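Local coordinates for prolyl oligopeptidase (Novosphingobium capsulatum, PDB 1YR2), which acts as a serine endopeptidase of the prolyl oligopeptidase family, probably cleaving oligopeptides on the carboxyl side of proline and, less readily, of alanine, at residues G337-R345 with D356-L366; G370-A378 with L389-A398. One frame throughout, in Å; residues are numbered along the deposited sequence.

Contact 1. Residues G337-R345 with D356-L366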
ATOM      1  N   GLY A 337       5.042 -13.625 -22.380  1.00 17.87           N
ATOM      2  CA  GLY A 337       6.393 -13.281 -22.821  1.00 18.28           C
ATOM      3  C   GLY A 337       6.864 -11.926 -22.300  1.00 18.34           C
ATOM      4  O   GLY A 337       7.812 -11.353 -22.828  1.00 19.96           O
ATOM      5  N   ALA A 338       6.226 -11.421 -21.255  1.00 17.15           N
ATOM      6  CA  ALA A 338       6.429 -10.032 -20.786  1.00 16.69           C
ATOM      7  C   ALA A 338       6.259  -9.942 -19.290  1.00 15.99           C
ATOM      8  O   ALA A 338       5.185  -9.607 -18.787  1.00 15.51           O
ATOM      9  CB  ALA A 338       5.472  -9.073 -21.458  1.00 16.90           C
ATOM     10  N   PRO A 339       7.317 -10.200 -18.547  1.00 15.65           N
ATOM     11  CA  PRO A 339       7.211 -10.083 -17.088  1.00 15.94           C
ATOM     12  C   PRO A 339       6.714  -8.720 -16.577  1.00 15.08           C
ATOM     13  O   PRO A 339       6.033  -8.681 -15.546  1.00 14.64           O
ATOM     14  CB  PRO A 339       8.646 -10.363 -16.613  1.00 15.92           C
ATOM     15  CG  PRO A 339       9.250 -11.197 -17.725  1.00 18.17           C
ATOM     16  CD  PRO A 339       8.641 -10.675 -18.991  1.00 16.87           C
ATOM     17  N   LEU A 340       7.057  -7.637 -17.266  1.00 13.03           N
ATOM     18  CA  LEU A 340       6.626  -6.273 -16.897  1.00 12.54           C
ATOM     19  C   LEU A 340       5.339  -5.817 -17.598  1.00 11.34           C
ATOM     20  O   LEU A 340       4.907  -4.669 -17.443  1.00  9.63           O
ATOM     21  CB  LEU A 340       7.745  -5.282 -17.178  1.00 11.89           C
ATOM     22  CG  LEU A 340       9.000  -5.489 -16.323  1.00 14.86           C
ATOM     23  CD1 LEU A 340       9.940  -4.313 -16.504  1.00 17.03           C
ATOM     24  CD2 LEU A 340       8.639  -5.596 -14.886  1.00 16.22           C
ATOM     25  N   LYS A 341       4.785  -6.714 -18.398  1.00 11.20           N
ATOM     26  CA  LYS A 341       3.458  -6.633 -19.044  1.00 11.88           C
ATOM     27  C   LYS A 341       3.465  -5.720 -20.267  1.00 10.95           C
ATOM     28  O   LYS A 341       4.377  -4.929 -20.441  1.00 11.24           O
ATOM     29  CB  LYS A 341       2.303  -6.251 -18.107  1.00 13.18           C
ATOM     30  CG  LYS A 341       2.217  -6.892 -16.694  1.00 19.12           C
ATOM     31  CD  LYS A 341       2.176  -8.398 -16.618  1.00 22.90           C
ATOM     32  CE  LYS A 341       2.646  -8.884 -15.197  1.00 26.61           C
ATOM     33  NZ  LYS A 341       1.871  -8.316 -14.036  1.00 31.72           N
ATOM     34  N   LYS A 342       2.454  -5.909 -21.105  1.00 10.82           N
ATOM     35  CA  LYS A 342       2.263  -5.212 -22.365  1.00  9.69           C
ATOM     36  C   LYS A 342       0.757  -5.085 -22.642  1.00  9.96           C
ATOM     37  O   LYS A 342      -0.072  -5.681 -21.980  1.00 10.40           O
ATOM     38  CB  LYS A 342       2.989  -5.978 -23.492  1.00 10.20           C
ATOM     39  CG  LYS A 342       2.427  -7.321 -23.794  1.00 12.00           C
ATOM     40  CD  LYS A 342       3.318  -8.155 -24.724  1.00 14.50           C
ATOM     41  CE  LYS A 342       2.642  -9.476 -25.088  1.00 17.50           C
ATOM     42  NZ  LYS A 342       3.517 -10.358 -25.865  1.00 15.87           N
ATOM     43  N   ILE A 343       0.392  -4.253 -23.584  1.00  9.05           N
ATOM     44  CA  ILE A 343      -0.996  -4.093 -23.984  1.00  8.88           C
ATOM     45  C   ILE A 343      -1.240  -4.733 -25.345  1.00 10.24           C
ATOM     46  O   ILE A 343      -0.608  -4.363 -26.328  1.00  9.93           O
ATOM     47  CB  ILE A 343      -1.341  -2.606 -24.031  1.00  9.25           C
ATOM     48  CG1 ILE A 343      -1.093  -1.994 -22.632  1.00  9.76           C
ATOM     49  CG2 ILE A 343      -2.835  -2.442 -24.371  1.00 11.04           C
ATOM     50  CD1 ILE A 343      -1.300  -0.537 -22.582  1.00 11.91           C
ATOM     51  N   VAL A 344      -2.180  -5.655 -25.365  1.00 10.31           N
ATOM     52  CA  VAL A 344      -2.569  -6.399 -26.556  1.00 10.80           C
ATOM     53  C   VAL A 344      -4.012  -6.062 -26.960  1.00 10.70           C
ATOM     54  O   VAL A 344      -4.947  -6.099 -26.146  1.00 11.78           O
ATOM     55  CB  VAL A 344      -2.419  -7.917 -26.348  1.00 11.51           C
ATOM     56  CG1 VAL A 344      -2.860  -8.683 -27.575  1.00 11.06           C
ATOM     57  CG2 VAL A 344      -0.984  -8.276 -26.063  1.00 11.99           C
ATOM     58  N   ARG A 345      -4.157  -5.763 -28.236  1.00 10.60           N
ATOM     59  CA  ARG A 345      -5.474  -5.556 -28.862  1.00 10.69           C
ATOM     60  C   ARG A 345      -5.883  -6.792 -29.600  1.00 11.46           C
ATOM     61  O   ARG A 345      -5.138  -7.294 -30.427  1.00  8.88           O
ATOM     62  CB  ARG A 345      -5.424  -4.402 -29.803  1.00  9.88           C
ATOM     63  CG  ARG A 345      -6.778  -4.029 -30.409  1.00 11.64           C
ATOM     64  CD  ARG A 345      -6.729  -2.894 -31.403  1.00 11.70           C
ATOM     65  NE  ARG A 345      -5.964  -3.332 -32.572  1.00 13.20           N
ATOM     66  CZ  ARG A 345      -5.391  -2.566 -33.466  1.00 15.36           C
ATOM     67  NH1 ARG A 345      -5.503  -1.247 -33.465  1.00 15.56           N
ATOM     68  NH2 ARG A 345      -4.711  -3.163 -34.419  1.00 13.76           N
ATOM     69  N   ASP A 356      -2.631  -8.085 -31.686  1.00 12.43           N
ATOM     70  CA  ASP A 356      -1.640  -7.052 -32.019  1.00 13.35           C
ATOM     71  C   ASP A 356      -1.144  -6.446 -30.698  1.00 12.55           C
ATOM     72  O   ASP A 356      -1.942  -5.989 -29.913  1.00 11.39           O
ATOM     73  CB  ASP A 356      -2.233  -5.937 -32.906  1.00 13.91           C
ATOM     74  CG  ASP A 356      -2.591  -6.405 -34.312  1.00 18.73           C
ATOM     75  OD1 ASP A 356      -1.693  -6.869 -35.045  1.00 22.62           O
ATOM     76  OD2 ASP A 356      -3.752  -6.321 -34.788  1.00 21.50           O
ATOM     77  N   THR A 357       0.164  -6.446 -30.462  1.00 12.34           N
ATOM     78  CA  THR A 357       0.707  -5.784 -29.290  1.00 13.63           C
ATOM     79  C   THR A 357       0.770  -4.312 -29.612  1.00 13.32           C
ATOM     80  O   THR A 357       1.508  -3.936 -30.442  1.00 14.79           O
ATOM     81  CB  THR A 357       2.086  -6.334 -28.995  1.00 14.12           C
ATOM     82  OG1 THR A 357       1.931  -7.706 -28.608  1.00 14.95           O
ATOM     83  CG2 THR A 357       2.738  -5.615 -27.812  1.00 14.34           C
ATOM     84  N   VAL A 358      -0.095  -3.492 -29.025  1.00 12.08           N
ATOM     85  CA  VAL A 358      -0.139  -2.083 -29.411  1.00 12.14           C
ATOM     86  C   VAL A 358       0.776  -1.222 -28.551  1.00 11.67           C
ATOM     87  O   VAL A 358       1.225  -0.142 -28.969  1.00 12.86           O
ATOM     88  CB  VAL A 358      -1.583  -1.533 -29.422  1.00 12.70           C
ATOM     89  CG1 VAL A 358      -2.379  -2.103 -30.620  1.00 15.47           C
ATOM     90  CG2 VAL A 358      -2.321  -1.825 -28.094  1.00 12.05           C
ATOM     91  N   VAL A 359       1.072  -1.702 -27.352  1.00 11.36           N
ATOM     92  CA  VAL A 359       2.077  -1.065 -26.488  1.00 11.31           C
ATOM     93  C   VAL A 359       2.953  -2.190 -25.981  1.00 11.41           C
ATOM     94  O   VAL A 359       2.487  -3.011 -25.166  1.00 10.99           O
ATOM     95  CB  VAL A 359       1.464  -0.318 -25.277  1.00 10.97           C
ATOM     96  CG1 VAL A 359       2.560   0.406 -24.477  1.00 10.68           C
ATOM     97  CG2 VAL A 359       0.441   0.703 -25.731  1.00 11.46           C
ATOM     98  N   PRO A 360       4.203  -2.235 -26.436  1.00 11.69           N
ATOM     99  CA  PRO A 360       5.079  -3.332 -26.079  1.00 12.83           C
ATOM    100  C   PRO A 360       5.570  -3.174 -24.658  1.00 12.92           C
ATOM    101  O   PRO A 360       5.424  -2.094 -24.073  1.00 12.85           O
ATOM    102  CB  PRO A 360       6.220  -3.211 -27.079  1.00 14.11           C
ATOM    103  CG  PRO A 360       6.270  -1.738 -27.425  1.00 15.99           C
ATOM    104  CD  PRO A 360       4.886  -1.237 -27.287  1.00 13.10           C
ATOM    105  N   GLU A 361       6.092  -4.270 -24.127  1.00 12.73           N
ATOM    106  CA  GLU A 361       6.715  -4.273 -22.828  1.00 14.82           C
ATOM    107  C   GLU A 361       7.728  -3.156 -22.756  1.00 14.61           C
ATOM    108  O   GLU A 361       8.526  -2.963 -23.669  1.00 13.82           O
ATOM    109  CB  GLU A 361       7.365  -5.648 -22.540  1.00 15.40           C
ATOM    110  CG  GLU A 361       7.796  -5.839 -21.110  1.00 17.02           C
ATOM    111  CD  GLU A 361       8.566  -7.136 -20.916  1.00 20.13           C
ATOM    112  OE1 GLU A 361       9.043  -7.726 -21.913  1.00 21.94           O
ATOM    113  OE2 GLU A 361       8.682  -7.556 -19.759  1.00 20.05           O
ATOM    114  N   SER A 362       7.682  -2.369 -21.684  1.00 14.72           N
ATOM    115  CA  SER A 362       8.746  -1.375 -21.471  1.00 14.94           C
ATOM    116  C   SER A 362       9.742  -1.792 -20.372  1.00 14.55           C
ATOM    117  O   SER A 362       9.682  -2.911 -19.866  1.00 14.74           O
ATOM    118  CB  SER A 362       8.166   0.015 -21.267  1.00 16.63           C
ATOM    119  OG  SER A 362       8.004   0.366 -19.931  1.00 16.23           O
ATOM    120  N   LYS A 363      10.621  -0.877 -20.021  1.00 14.87           N
ATOM    121  CA  LYS A 363      11.535  -1.031 -18.896  1.00 16.21           C
ATOM    122  C   LYS A 363      10.845  -0.920 -17.544  1.00 14.71           C
ATOM    123  O   LYS A 363      11.407  -1.327 -16.521  1.00 15.04           O
ATOM    124  CB  LYS A 363      12.593   0.057 -18.962  1.00 17.58           C
ATOM    125  CG  LYS A 363      13.465  -0.043 -20.231  1.00 23.85           C
ATOM    126  CD  LYS A 363      14.559  -1.084 -20.029  1.00 28.46           C
ATOM    127  CE  LYS A 363      15.185  -1.566 -21.364  1.00 30.68           C
ATOM    128  NZ  LYS A 363      16.649  -1.710 -21.225  1.00 31.85           N
ATOM    129  N   ASP A 364       9.643  -0.360 -17.543  1.00 13.56           N
ATOM    130  CA  ASP A 364       8.878  -0.101 -16.301  1.00 12.70           C
ATOM    131  C   ASP A 364       7.748  -1.094 -16.159  1.00 11.26           C
ATOM    132  O   ASP A 364       7.128  -1.499 -17.170  1.00 11.78           O
ATOM    133  CB  ASP A 364       8.253   1.286 -16.330  1.00 12.71           C
ATOM    134  CG  ASP A 364       9.291   2.402 -16.387  1.00 16.66           C
ATOM    135  OD1 ASP A 364      10.419   2.237 -15.858  1.00 16.26           O
ATOM    136  OD2 ASP A 364       9.039   3.479 -16.948  1.00 17.23           O
ATOM    137  N   ASN A 365       7.450  -1.466 -14.908  1.00 10.89           N
ATOM    138  CA  ASN A 365       6.363  -2.348 -14.606  1.00 11.30           C
ATOM    139  C   ASN A 365       5.024  -1.679 -14.901  1.00 10.69           C
ATOM    140  O   ASN A 365       4.733  -0.576 -14.395  1.00 10.08           O
ATOM    141  CB  ASN A 365       6.450  -2.809 -13.153  1.00 11.80           C
ATOM    142  CG  ASN A 365       5.507  -3.950 -12.842  1.00 17.23           C
ATOM    143  OD1 ASN A 365       5.133  -4.735 -13.727  1.00 17.62           O
ATOM    144  ND2 ASN A 365       5.153  -4.084 -11.560  1.00 18.38           N
ATOM    145  N   LEU A 366       4.206  -2.346 -15.710  1.00 10.93           N
ATOM    146  CA  LEU A 366       2.847  -1.865 -15.994  1.00 11.25           C
ATOM    147  C   LEU A 366       1.864  -2.452 -14.987  1.00 13.28           C
ATOM    148  O   LEU A 366       1.562  -3.647 -15.013  1.00 12.94           O
ATOM    149  CB  LEU A 366       2.394  -2.256 -17.388  1.00 10.97           C
ATOM    150  CG  LEU A 366       1.018  -1.875 -17.886  1.00 12.11           C
ATOM    151  CD1 LEU A 366       0.878  -0.390 -17.866  1.00 12.92           C
ATOM    152  CD2 LEU A 366       0.848  -2.325 -19.289  1.00 12.49           C
TER
HETATM  153  O   HOH W   1       7.935  -8.713 -24.203  1.00 32.74           O
HETATM  154  O   HOH W   2       5.779  -2.785 -19.399  1.00 16.89           O
HETATM  155  O   HOH W   3       4.015  -1.657 -21.586  1.00 19.96           O
HETATM  156  O   HOH W   4       2.502  -5.801 -13.566  1.00 25.19           O
HETATM  157  O   HOH W   5       4.000  -9.189 -28.182  1.00 30.93           O
HETATM  158  O   HOH W   6      -5.842  -6.314 -33.000  1.00 24.00           O

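Contact 2. Residues G370-A378 with L389-A398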
ATOM      1  N   GLY A 370      -6.583   1.539 -18.224  1.00 13.41           N
ATOM      2  CA  GLY A 370      -7.989   1.776 -18.441  1.00 13.99           C
ATOM      3  C   GLY A 370      -8.191   2.500 -19.745  1.00 12.51           C
ATOM      4  O   GLY A 370      -7.270   3.126 -20.282  1.00 13.13           O
ATOM      5  N   ILE A 371      -9.412   2.456 -20.269  1.00 12.34           N
ATOM      6  CA  ILE A 371      -9.740   3.173 -21.460  1.00 13.73           C
ATOM      7  C   ILE A 371     -10.752   4.281 -21.138  1.00 13.08           C
ATOM      8  O   ILE A 371     -11.727   4.043 -20.418  1.00 13.90           O
ATOM      9  CB  ILE A 371     -10.264   2.228 -22.544  1.00 13.42           C
ATOM     10  CG1 ILE A 371      -9.103   1.399 -23.106  1.00 15.42           C
ATOM     11  CG2 ILE A 371     -10.832   3.028 -23.698  1.00 15.05           C
ATOM     12  CD1 ILE A 371      -9.497   0.261 -24.122  1.00 15.04           C
ATOM     13  N   ALA A 372     -10.485   5.480 -21.652  1.00 12.95           N
ATOM     14  CA  ALA A 372     -11.414   6.610 -21.500  1.00 13.86           C
ATOM     15  C   ALA A 372     -11.283   7.559 -22.667  1.00 13.56           C
ATOM     16  O   ALA A 372     -10.191   7.794 -23.171  1.00 12.58           O
ATOM     17  CB  ALA A 372     -11.156   7.344 -20.160  1.00 15.07           C
ATOM     18  N   GLY A 373     -12.414   8.111 -23.114  1.00 14.90           N
ATOM     19  CA  GLY A 373     -12.397   9.028 -24.232  1.00 16.99           C
ATOM     20  C   GLY A 373     -12.031   8.158 -25.430  1.00 18.23           C
ATOM     21  O   GLY A 373     -12.693   7.138 -25.665  1.00 20.54           O
ATOM     22  N   ASN A 374     -10.946   8.471 -26.117  1.00 19.70           N
ATOM     23  CA  ASN A 374     -10.509   7.626 -27.245  1.00 21.56           C
ATOM     24  C   ASN A 374      -9.119   7.083 -27.014  1.00 19.72           C
ATOM     25  O   ASN A 374      -8.438   6.782 -27.964  1.00 20.05           O
ATOM     26  CB  ASN A 374     -10.514   8.387 -28.579  1.00 23.41           C
ATOM     27  CG  ASN A 374     -11.903   8.805 -28.992  1.00 29.54           C
ATOM     28  OD1 ASN A 374     -12.889   8.050 -28.783  1.00 39.45           O
ATOM     29  ND2 ASN A 374     -12.022  10.021 -29.513  1.00 33.95           N
ATOM     30  N   ARG A 375      -8.753   6.885 -25.745  1.00 17.94           N
ATOM     31  CA  ARG A 375      -7.382   6.612 -25.371  1.00 15.98           C
ATOM     32  C   ARG A 375      -7.208   5.533 -24.322  1.00 14.80           C
ATOM     33  O   ARG A 375      -8.099   5.247 -23.471  1.00 13.97           O
ATOM     34  CB  ARG A 375      -6.751   7.898 -24.871  1.00 16.84           C
ATOM     35  CG  ARG A 375      -6.403   8.869 -25.945  1.00 18.62           C
ATOM     36  CD  ARG A 375      -5.913  10.177 -25.402  1.00 20.63           C
ATOM     37  NE  ARG A 375      -5.278  11.004 -26.426  1.00 17.94           N
ATOM     38  CZ  ARG A 375      -4.667  12.164 -26.157  1.00 18.26           C
ATOM     39  NH1 ARG A 375      -4.631  12.666 -24.913  1.00 17.97           N
ATOM     40  NH2 ARG A 375      -4.050  12.811 -27.110  1.00 22.68           N
ATOM     41  N   LEU A 376      -6.028   4.928 -24.367  1.00 12.30           N
ATOM     42  CA  LEU A 376      -5.538   4.060 -23.313  1.00 12.57           C
ATOM     43  C   LEU A 376      -4.747   4.880 -22.324  1.00 11.78           C
ATOM     44  O   LEU A 376      -3.958   5.718 -22.721  1.00 10.07           O
ATOM     45  CB  LEU A 376      -4.587   2.998 -23.869  1.00 13.16           C
ATOM     46  CG  LEU A 376      -5.158   1.914 -24.759  1.00 15.54           C
ATOM     47  CD1 LEU A 376      -4.075   1.346 -25.657  1.00 17.12           C
ATOM     48  CD2 LEU A 376      -5.757   0.806 -23.845  1.00 16.16           C
ATOM     49  N   PHE A 377      -4.969   4.634 -21.052  1.00 10.68           N
ATOM     50  CA  PHE A 377      -4.172   5.241 -19.966  1.00 10.78           C
ATOM     51  C   PHE A 377      -3.485   4.126 -19.183  1.00 11.08           C
ATOM     52  O   PHE A 377      -4.144   3.306 -18.501  1.00 13.15           O
ATOM     53  CB  PHE A 377      -5.058   6.131 -19.085  1.00 10.61           C
ATOM     54  CG  PHE A 377      -5.574   7.316 -19.816  1.00 10.96           C
ATOM     55  CD1 PHE A 377      -4.770   8.454 -19.978  1.00 10.69           C
ATOM     56  CD2 PHE A 377      -6.767   7.226 -20.502  1.00  9.75           C
ATOM     57  CE1 PHE A 377      -5.213   9.538 -20.717  1.00 14.80           C
ATOM     58  CE2 PHE A 377      -7.225   8.268 -21.251  1.00 10.82           C
ATOM     59  CZ  PHE A 377      -6.449   9.447 -21.381  1.00 12.76           C
ATOM     60  N   ALA A 378      -2.163   4.137 -19.202  1.00 10.04           N
ATOM     61  CA  ALA A 378      -1.335   3.020 -18.705  1.00 10.46           C
ATOM     62  C   ALA A 378      -0.536   3.515 -17.507  1.00 11.02           C
ATOM     63  O   ALA A 378       0.239   4.447 -17.652  1.00 10.85           O
ATOM     64  CB  ALA A 378      -0.397   2.543 -19.790  1.00  9.47           C
ATOM     65  N   LEU A 389       0.944   6.992 -18.749  1.00 11.81           N
ATOM     66  CA  LEU A 389       1.102   7.316 -20.143  1.00 11.46           C
ATOM     67  C   LEU A 389      -0.189   7.135 -20.922  1.00 11.24           C
ATOM     68  O   LEU A 389      -0.958   6.193 -20.693  1.00 10.84           O
ATOM     69  CB  LEU A 389       2.247   6.482 -20.758  1.00 10.10           C
ATOM     70  CG  LEU A 389       3.638   6.669 -20.154  1.00 12.69           C
ATOM     71  CD1 LEU A 389       4.713   5.715 -20.782  1.00 16.12           C
ATOM     72  CD2 LEU A 389       4.048   8.090 -20.306  1.00 14.52           C
ATOM     73  N   ALA A 390      -0.403   8.027 -21.886  1.00 10.35           N
ATOM     74  CA  ALA A 390      -1.578   7.986 -22.749  1.00 10.93           C
ATOM     75  C   ALA A 390      -1.217   7.477 -24.106  1.00 10.72           C
ATOM     76  O   ALA A 390      -0.122   7.753 -24.639  1.00 10.62           O
ATOM     77  CB  ALA A 390      -2.202   9.380 -22.888  1.00 11.07           C
ATOM     78  N   PHE A 391      -2.127   6.713 -24.696  1.00 11.01           N
ATOM     79  CA  PHE A 391      -1.927   6.183 -26.065  1.00 10.89           C
ATOM     80  C   PHE A 391      -3.259   6.218 -26.800  1.00 11.73           C
ATOM     81  O   PHE A 391      -4.311   6.058 -26.174  1.00 12.94           O
ATOM     82  CB  PHE A 391      -1.459   4.729 -26.047  1.00 10.03           C
ATOM     83  CG  PHE A 391      -0.193   4.497 -25.313  1.00  9.70           C
ATOM     84  CD1 PHE A 391      -0.221   4.257 -23.927  1.00 10.14           C
ATOM     85  CD2 PHE A 391       1.046   4.562 -25.953  1.00  8.31           C
ATOM     86  CE1 PHE A 391       0.918   4.032 -23.218  1.00 11.40           C
ATOM     87  CE2 PHE A 391       2.233   4.357 -25.200  1.00  9.53           C
ATOM     88  CZ  PHE A 391       2.121   4.076 -23.797  1.00 10.02           C
ATOM     89  N   ASP A 392      -3.244   6.422 -28.119  1.00 13.03           N
ATOM     90  CA  ASP A 392      -4.396   6.078 -28.949  1.00 13.75           C
ATOM     91  C   ASP A 392      -4.674   4.581 -28.811  1.00 13.91           C
ATOM     92  O   ASP A 392      -3.812   3.820 -28.464  1.00 12.26           O
ATOM     93  CB  ASP A 392      -4.129   6.414 -30.448  1.00 15.62           C
ATOM     94  CG  ASP A 392      -3.949   7.910 -30.705  1.00 20.45           C
ATOM     95  OD1 ASP A 392      -4.435   8.761 -29.919  1.00 29.33           O
ATOM     96  OD2 ASP A 392      -3.318   8.337 -31.673  1.00 29.16           O
ATOM     97  N   LEU A 393      -5.870   4.162 -29.176  1.00 14.01           N
ATOM     98  CA  LEU A 393      -6.272   2.780 -29.063  1.00 15.23           C
ATOM     99  C   LEU A 393      -5.415   1.851 -29.897  1.00 13.54           C
ATOM    100  O   LEU A 393      -5.268   0.673 -29.554  1.00 13.36           O
ATOM    101  CB  LEU A 393      -7.768   2.629 -29.427  1.00 16.23           C
ATOM    102  CG  LEU A 393      -8.788   3.314 -28.472  1.00 19.97           C
ATOM    103  CD1 LEU A 393     -10.261   3.092 -28.873  1.00 19.38           C
ATOM    104  CD2 LEU A 393      -8.564   2.894 -27.089  1.00 25.69           C
ATOM    105  N   ASP A 394      -4.780   2.372 -30.925  1.00 14.34           N
ATOM    106  CA  ASP A 394      -3.902   1.558 -31.780  1.00 14.43           C
ATOM    107  C   ASP A 394      -2.444   1.559 -31.288  1.00 14.74           C
ATOM    108  O   ASP A 394      -1.553   0.965 -31.920  1.00 15.62           O
ATOM    109  CB  ASP A 394      -4.036   2.025 -33.231  1.00 16.07           C
ATOM    110  CG  ASP A 394      -3.324   3.345 -33.508  1.00 18.61           C
ATOM    111  OD1 ASP A 394      -3.004   4.104 -32.555  1.00 16.57           O
ATOM    112  OD2 ASP A 394      -3.050   3.718 -34.667  1.00 25.07           O
ATOM    113  N   GLY A 395      -2.177   2.245 -30.178  1.00 13.75           N
ATOM    114  CA  GLY A 395      -0.857   2.259 -29.574  1.00 13.79           C
ATOM    115  C   GLY A 395      -0.050   3.529 -29.782  1.00 13.30           C
ATOM    116  O   GLY A 395       1.059   3.659 -29.260  1.00 14.27           O
ATOM    117  N   LYS A 396      -0.540   4.452 -30.594  1.00 13.14           N
ATOM    118  CA  LYS A 396       0.271   5.623 -30.880  1.00 13.98           C
ATOM    119  C   LYS A 396       0.431   6.476 -29.584  1.00 14.31           C
ATOM    120  O   LYS A 396      -0.556   6.852 -28.978  1.00 12.73           O
ATOM    121  CB  LYS A 396      -0.394   6.461 -31.934  1.00 14.62           C
ATOM    122  CG  LYS A 396       0.433   7.674 -32.371  1.00 16.73           C
ATOM    123  CD  LYS A 396      -0.353   8.519 -33.436  1.00 21.09           C
ATOM    124  CE  LYS A 396       0.525   9.665 -34.036  1.00 25.50           C
ATOM    125  NZ  LYS A 396       0.196  10.971 -33.332  1.00 28.01           N
ATOM    126  N   PRO A 397       1.667   6.750 -29.166  1.00 15.05           N
ATOM    127  CA  PRO A 397       1.906   7.566 -27.976  1.00 15.66           C
ATOM    128  C   PRO A 397       1.183   8.898 -28.027  1.00 16.17           C
ATOM    129  O   PRO A 397       1.093   9.521 -29.073  1.00 15.68           O
ATOM    130  CB  PRO A 397       3.421   7.760 -27.977  1.00 16.57           C
ATOM    131  CG  PRO A 397       3.976   6.584 -28.728  1.00 15.99           C
ATOM    132  CD  PRO A 397       2.912   6.175 -29.693  1.00 15.26           C
ATOM    133  N   ALA A 398       0.651   9.305 -26.888  1.00 16.60           N
ATOM    134  CA  ALA A 398       0.013  10.587 -26.768  1.00 17.98           C
ATOM    135  C   ALA A 398       0.498  11.283 -25.509  1.00 19.04           C
ATOM    136  O   ALA A 398      -0.237  12.046 -24.972  1.00 22.45           O
ATOM    137  CB  ALA A 398      -1.479  10.408 -26.747  1.00 18.74           C
TER
HETATM  138  O   HOH W   7      -7.695   6.242 -30.421  1.00 34.00           O

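Contact 1. Residues G337-R345 with D356-L366
Ile343, Val344 and Arg345 pair antiparallel with Val359, Thr357 and Asp356, the register slipping by one residue where Val358 and Val359 both face Ile343 in a classic beta bulge. Ile343 O accepts Val358 N at 2.9 Å and, more weakly, Val359 N. Beside the bulge Ile343 and Val359 point the same way, Ile343 CD1 lying 3.8 Å from Val359 CG2, while Leu366 crosses at about a right angle to set CD2 against Ile343 CG1. Arg345 is held differently on its two aspects: Val358 CG1 lies over the centre of one guanidinium face, whereas Asp356 OD2 meets the edge, in plane, in a salt bridge whose hydrogen bond, Arg345 NH2 to Asp356 OD2 at 3.3 Å, is weak. At the other end Glu361 stretches out, CG anti to the backbone N (chi1 -168°), and brings its carboxylate to the type I turn Ala338-Lys341. Its OE2 takes Leu340 N at 3.0 Å on the anti side, 23° out of the carboxylate plane, and its OE1 shares a water with Gly337 O. An alanine here removes both oxygens, and Leu340 N would probably lose its acceptor and the water at Gly337 O its second partner. Leu366 N answers with a bond to Leu340 O. Bulge and ion pair thus close one blade's outer hairpin, while Glu361 and the Leu366-Leu340 bond tie the turn before it to the chain entering the next.

Contact 2. Residues G370-A378 with L389-A398
Leu376 pairs with Phe391 and Ala378 with Leu389 as antiparallel hydrogen-bonded pairs, the axes of strands 375-378 and 389-392 approaching to 4.5 Å with 154° between their directions. Each pair is closed by two backbone bonds, the shortest from Leu376 N to Phe391 O at 2.7 Å. Phe377 and Ala390 form the non-hydrogen-bonded pair between them, and their side chains occupy the opposite face of the sheet.

On the face of Leu376, Ala378 and Phe391, the Phe391 ring turns its edge to Ala378, CE1 lying 4.0 Å from Ala378 CB. Leu376 and Phe391 meet through their CB atoms, and beyond them Leu393 brings CD2 to 4.2 Å from Leu376 CG. The same methyl of Leu393 touches Ile371 CD1, the two side chains crossing at about a right angle. Trp331 adds to this cluster: it packs on Ile371 and Leu376, and its NE1 donates to Leu393 O. On the other face Phe377 sets CE1 3.7 Å from Ala390 CB, while Val401 and Pro439 also touch the ring.

Arg375 has CG anti to the carbonyl carbon (chi1 -75°) and its chain extended to NE, which lays the guanidinium across to strand 397-400. There Ala398 CB lies over one face, offset toward the rim, 3.5 Å from Arg375 NH2. Asp392 OD1 stands at the edge, 4.2 Å from Arg375 NE, which is too far for a salt bridge but may still give some electrostatic attraction; NH1 makes a weak hydrogen bond to Pro439 O. Near the turns, a water links Asn374 O with Leu393 N. The hairpin is therefore knit by backbone bonds and apolar packing on both faces, with the arginine laid across the strands toward the blade's outer edge.

Contacts 1 and 2 follow one another along the chain, their centres 14 Å apart, and strand 365-372 serves both. Contact 1 delivers the chain from the blade ending in strand 354-357 to this first strand of the next blade, whose central hairpin is contact 2. The two meet through packing: Val359 CG1 of the connecting chain lies 3.8 Å from Phe391 CZ of the next blade, Leu366 CD1 sits 3.7 Å from Ala378 CB on the neighbouring strand of that same blade, and Val358 CG1 is 3.4 Å from Asp394 O. Both contacts belong to the seven-bladed beta-propeller, whereas in this family the catalytic serine lies in the alpha/beta-hydrolase domain.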